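Long-range contacts in transcription termination factor NusA (Planctomyces limnophilus, PDB 4MTN), which probably takes part in both transcription termination and antitermination, binding core RNA polymerase and nascent RNA: residues R138-P143 with V170-H175; E266-I271 with V281-D286. One frame throughout, in Å; residues are numbered along the deposited sequence.

Contact 1 of 2, residues R138-P143 with V170-H175; sequences RSEMIP and VLSRAH
E140 and I142, in the loop that leaves strand 133-137 of the S1 domain, pack against S172, R173 and A174 where strand 167-172 ends, a mixed polar and apolar contact between a loop and a strand end. The carbonyl of E140 does most of the joining. R173 N donates to E140 O at 2.9 Å, nearly in line with the C=O bond (166°), while A174 N makes a weaker bond to the same oxygen at 3.0 Å. The A174 methyl lies beside that carbonyl, with CB 3.3 Å from E140 O.

In the E140 side chain, CG stands anti to the carbonyl carbon (chi1 -59°), and a bend at chi2 brings OE1 to the S172 hydroxyl, which donates to its anti lone pair (OG to OE1, 2.6 Å). The other oxygen, OE2, receives a long, weak bond from S139 OG. E140 CB packs 3.4 Å from L171 O, and the side chain also touches L158 of strand 152-162. Replacing the carboxylate with an alanine is likely to leave the S172 hydroxyl without this acceptor and to open a gap beside L158.

I142 supplies the apolar part: its CG1 branch runs at about a right angle to the R173 side chain, with CG1 3.8 Å from R173 CB. Beyond this crossing, the R173 guanidinium forms a salt bridge with E145 and donates to the carbonyl of R154, linking the loop to strand 152-162. Next along the chain, H175 caps the start of helix 176-186 by accepting a bond from D177 N. Five strands in the order 1-2-3-5-4, the outer two also paired, are the topology of the OB fold to which S1 domains belong, and here the loop from its third strand is fastened to the end of the fifth.

Contact 2 of 2, residues E266-I271 with V281-D286; sequences EVEDVI and VLVRDD
A beta hairpin of strands 269-273 and 278-282 brings E266-I271 against V281-D286, with backbone bonds at the strands and a charged cluster beyond them. L282 N donates to D269 O at 3.0 Å, almost straight at 171°, and E268 N donates to L282 O at 3.0 Å; V270 and V281 form an antiparallel non-hydrogen-bonded pair. V267 CG1 meets V281 CG1 at 3.7 Å, the two side chains crossing at about a right angle. L282 CD1 touches both D269 CB (3.7 Å) and I271 CD1 (4.1 Å). Helix 254-261 precedes the hairpin, and helices 285-292 and 297-306 lead to strand 309-313, parallel to 278-282; this order is that of a type II KH domain, consistent with the two such repeats known in NusA. Past the strand end, R284 runs extended from CG to NE, carrying NH2 to E266 OE1 in a salt bridge (2.5 Å), carboxylate and guanidinium planes only 20° apart. E268 crosses the arginine chain instead: OE2 packs on CD at 3.3 Å and OE1 takes a weak bond from R284 N. R284 NE has D286 OD1 and, at longer range, E268 OE2 nearby, both well out of the guanidinium plane, so that charge alone is involved.

In the fold
Contact 1 closes before contact 2 opens, so the two follow each other along the chain. Their centres are about 35 Å apart and their nearest atoms about 25 Å, and they share no sheet: contact 1 ties a loop to the end of strand 167-172 in the S1 sheet, whereas 266-271 with 281-286 belongs to the three-stranded sheet completed by strand 309-313. Between them come helix 176-186, strands 195-203, 207-214 and 244-249 and further helices. Contact 1 therefore closes a loop inside one module, and contact 2 shapes a hairpin in another. Such a chain of S1 and KH modules is consistent with NusA binding nascent RNA at more than one module.

Contact 1 of 2, residues R138-P143 with V170-H175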
# COMPACT_ATOMS: atom_id res chain seq x y z
N ARG A 138 3.19 13.06 -4.65
CA ARG A 138 4.26 12.60 -5.54
C ARG A 138 4.48 11.10 -5.49
O ARG A 138 4.56 10.43 -6.52
CB ARG A 138 5.58 13.31 -5.20
CG ARG A 138 5.81 14.61 -5.93
CD ARG A 138 7.23 15.11 -5.70
NE ARG A 138 7.50 15.36 -4.29
CZ ARG A 138 7.76 16.56 -3.78
NH1 ARG A 138 7.80 17.62 -4.57
NH2 ARG A 138 7.99 16.70 -2.48
N SER A 139 4.58 10.57 -4.27
CA SER A 139 4.89 9.16 -4.05
C SER A 139 3.88 8.22 -4.70
O SER A 139 4.21 7.10 -5.07
CB SER A 139 4.99 8.87 -2.55
OG SER A 139 3.83 9.32 -1.87
N GLU A 140 2.64 8.69 -4.82
CA GLU A 140 1.56 7.88 -5.37
C GLU A 140 1.32 8.13 -6.86
O GLU A 140 0.37 7.60 -7.44
CB GLU A 140 0.27 8.12 -4.58
CG GLU A 140 0.40 7.79 -3.11
CD GLU A 140 1.05 6.44 -2.87
OE1 GLU A 140 0.65 5.45 -3.52
OE2 GLU A 140 1.97 6.36 -2.03
N MSE A 141 2.18 8.94 -7.47
CA MSE A 141 2.05 9.29 -8.88
C MSE A 141 2.85 8.38 -9.80
O MSE A 141 3.93 7.91 -9.44
CB MSE A 141 2.49 10.74 -9.11
CG MSE A 141 1.50 11.78 -8.65
SE MSE A 141 2.16 13.58 -8.98
CE MSE A 141 2.38 13.46 -10.91
N ILE A 142 2.32 8.14 -10.99
CA ILE A 142 3.07 7.47 -12.04
C ILE A 142 4.02 8.47 -12.69
O ILE A 142 3.58 9.49 -13.23
CB ILE A 142 2.14 6.86 -13.11
CG1 ILE A 142 1.17 5.86 -12.47
CG2 ILE A 142 2.95 6.20 -14.21
CD1 ILE A 142 0.21 5.22 -13.46
N PRO A 143 5.33 8.19 -12.63
CA PRO A 143 6.40 9.09 -13.07
C PRO A 143 6.23 9.65 -14.49
O PRO A 143 5.91 8.90 -15.42
CB PRO A 143 7.65 8.21 -13.00
CG PRO A 143 7.33 7.21 -11.94
CD PRO A 143 5.86 6.93 -12.09
N VAL A 170 -6.73 10.70 0.10
CA VAL A 170 -5.48 10.50 -0.62
C VAL A 170 -5.64 9.45 -1.71
O VAL A 170 -6.10 8.34 -1.45
CB VAL A 170 -4.35 10.07 0.33
CG1 VAL A 170 -3.05 9.86 -0.44
CG2 VAL A 170 -4.16 11.10 1.44
N LEU A 171 -5.28 9.80 -2.95
CA LEU A 171 -5.39 8.85 -4.04
C LEU A 171 -4.04 8.25 -4.42
O LEU A 171 -3.00 8.69 -3.93
CB LEU A 171 -6.01 9.53 -5.26
CG LEU A 171 -7.22 10.43 -4.99
CD1 LEU A 171 -7.57 11.24 -6.23
CD2 LEU A 171 -8.41 9.61 -4.53
N SER A 172 -4.06 7.25 -5.30
CA SER A 172 -2.83 6.71 -5.87
C SER A 172 -3.07 6.18 -7.28
O SER A 172 -4.03 5.46 -7.52
CB SER A 172 -2.27 5.60 -4.98
OG SER A 172 -1.06 5.09 -5.50
N ARG A 173 -2.20 6.53 -8.22
CA ARG A 173 -2.16 5.81 -9.49
C ARG A 173 -1.01 4.81 -9.50
O ARG A 173 -0.87 4.01 -10.43
CB ARG A 173 -2.03 6.77 -10.67
CG ARG A 173 -2.87 8.03 -10.55
CD ARG A 173 -3.63 8.31 -11.83
NE ARG A 173 -2.83 8.04 -13.02
CZ ARG A 173 -3.34 7.74 -14.21
NH1 ARG A 173 -4.66 7.68 -14.37
NH2 ARG A 173 -2.55 7.50 -15.25
N ALA A 174 -0.18 4.85 -8.46
CA ALA A 174 1.01 4.01 -8.37
C ALA A 174 0.78 2.72 -7.59
O ALA A 174 1.63 1.83 -7.58
CB ALA A 174 2.15 4.79 -7.75
N HIS A 175 -0.38 2.61 -6.94
CA HIS A 175 -0.67 1.46 -6.10
C HIS A 175 -1.02 0.25 -6.96
O HIS A 175 -1.66 0.39 -8.00
CB HIS A 175 -1.81 1.77 -5.13
CG HIS A 175 -1.87 0.86 -3.95
ND1 HIS A 175 -2.48 -0.38 -3.99
CD2 HIS A 175 -1.39 1.00 -2.69
CE1 HIS A 175 -2.38 -0.96 -2.81
NE2 HIS A 175 -1.72 -0.15 -2.00

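Contact 2 of 2, residues E266-I271 with V281-D286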
# COMPACT_ATOMS: atom_id res chain seq x y z
N GLU A 266 14.38 -19.00 -18.20
CA GLU A 266 14.13 -20.40 -17.88
C GLU A 266 14.89 -20.81 -16.62
O GLU A 266 16.03 -20.39 -16.41
CB GLU A 266 14.52 -21.30 -19.06
CG GLU A 266 13.73 -21.03 -20.33
CD GLU A 266 14.10 -21.97 -21.46
OE1 GLU A 266 15.05 -22.76 -21.29
OE2 GLU A 266 13.43 -21.92 -22.51
N VAL A 267 14.26 -21.64 -15.80
CA VAL A 267 14.82 -22.03 -14.52
C VAL A 267 15.15 -23.53 -14.46
O VAL A 267 14.32 -24.36 -14.81
CB VAL A 267 13.87 -21.68 -13.36
CG1 VAL A 267 14.37 -22.25 -12.04
CG2 VAL A 267 13.69 -20.17 -13.27
N GLU A 268 16.35 -23.85 -14.00
CA GLU A 268 16.77 -25.24 -13.84
C GLU A 268 16.25 -25.83 -12.53
O GLU A 268 15.41 -26.73 -12.54
CB GLU A 268 18.29 -25.36 -13.91
CG GLU A 268 18.87 -25.37 -15.32
CD GLU A 268 18.72 -24.04 -16.03
OE1 GLU A 268 18.56 -23.01 -15.34
OE2 GLU A 268 18.77 -24.02 -17.28
N ASP A 269 16.76 -25.32 -11.41
CA ASP A 269 16.36 -25.83 -10.10
C ASP A 269 15.75 -24.74 -9.22
O ASP A 269 16.13 -23.57 -9.29
CB ASP A 269 17.56 -26.45 -9.38
CG ASP A 269 17.90 -27.83 -9.90
OD1 ASP A 269 16.97 -28.55 -10.32
OD2 ASP A 269 19.09 -28.20 -9.87
N VAL A 270 14.79 -25.14 -8.39
CA VAL A 270 14.20 -24.25 -7.40
C VAL A 270 14.44 -24.79 -6.00
O VAL A 270 13.91 -25.85 -5.64
CB VAL A 270 12.68 -24.06 -7.64
CG1 VAL A 270 12.06 -23.28 -6.49
CG2 VAL A 270 12.43 -23.37 -8.97
N ILE A 271 15.23 -24.07 -5.22
CA ILE A 271 15.60 -24.51 -3.88
C ILE A 271 14.98 -23.62 -2.80
O ILE A 271 15.12 -22.40 -2.84
CB ILE A 271 17.13 -24.54 -3.70
CG1 ILE A 271 17.77 -25.36 -4.82
CG2 ILE A 271 17.50 -25.09 -2.34
CD1 ILE A 271 19.29 -25.37 -4.78
N VAL A 281 17.18 -19.88 -6.76
CA VAL A 281 16.89 -20.24 -8.15
C VAL A 281 18.17 -20.42 -8.96
O VAL A 281 18.97 -19.50 -9.08
CB VAL A 281 16.00 -19.17 -8.82
CG1 VAL A 281 15.92 -19.41 -10.32
CG2 VAL A 281 14.62 -19.17 -8.20
N LEU A 282 18.34 -21.62 -9.51
CA LEU A 282 19.52 -21.92 -10.33
C LEU A 282 19.25 -21.66 -11.81
O LEU A 282 18.29 -22.17 -12.38
CB LEU A 282 19.95 -23.38 -10.11
CG LEU A 282 20.51 -23.68 -8.72
CD1 LEU A 282 20.88 -25.14 -8.60
CD2 LEU A 282 21.71 -22.79 -8.44
N VAL A 283 20.12 -20.86 -12.42
CA VAL A 283 19.93 -20.42 -13.79
C VAL A 283 21.24 -20.48 -14.58
O VAL A 283 22.29 -20.06 -14.09
CB VAL A 283 19.37 -18.98 -13.82
CG1 VAL A 283 19.60 -18.32 -15.17
CG2 VAL A 283 17.88 -18.98 -13.47
N ARG A 284 21.17 -21.01 -15.80
CA ARG A 284 22.35 -21.13 -16.65
C ARG A 284 22.88 -19.76 -17.07
O ARG A 284 22.16 -18.77 -17.02
CB ARG A 284 22.02 -21.97 -17.89
CG ARG A 284 20.74 -21.56 -18.59
CD ARG A 284 20.41 -22.49 -19.76
NE ARG A 284 19.15 -22.13 -20.39
CZ ARG A 284 18.59 -22.82 -21.39
NH1 ARG A 284 19.19 -23.91 -21.86
NH2 ARG A 284 17.44 -22.42 -21.91
N ASP A 285 24.15 -19.73 -17.48
CA ASP A 285 24.87 -18.48 -17.74
C ASP A 285 24.17 -17.55 -18.73
O ASP A 285 24.07 -16.35 -18.48
CB ASP A 285 26.28 -18.79 -18.24
CG ASP A 285 27.06 -19.66 -17.28
OD1 ASP A 285 27.65 -19.11 -16.33
OD2 ASP A 285 27.09 -20.89 -17.48
N ASP A 286 23.71 -18.09 -19.85
CA ASP A 286 23.09 -17.28 -20.89
C ASP A 286 21.75 -16.70 -20.44
O ASP A 286 21.30 -15.68 -20.97
CB ASP A 286 22.91 -18.09 -22.18
CG ASP A 286 22.31 -19.46 -21.93
OD1 ASP A 286 21.46 -19.59 -21.02
OD2 ASP A 286 22.68 -20.41 -22.65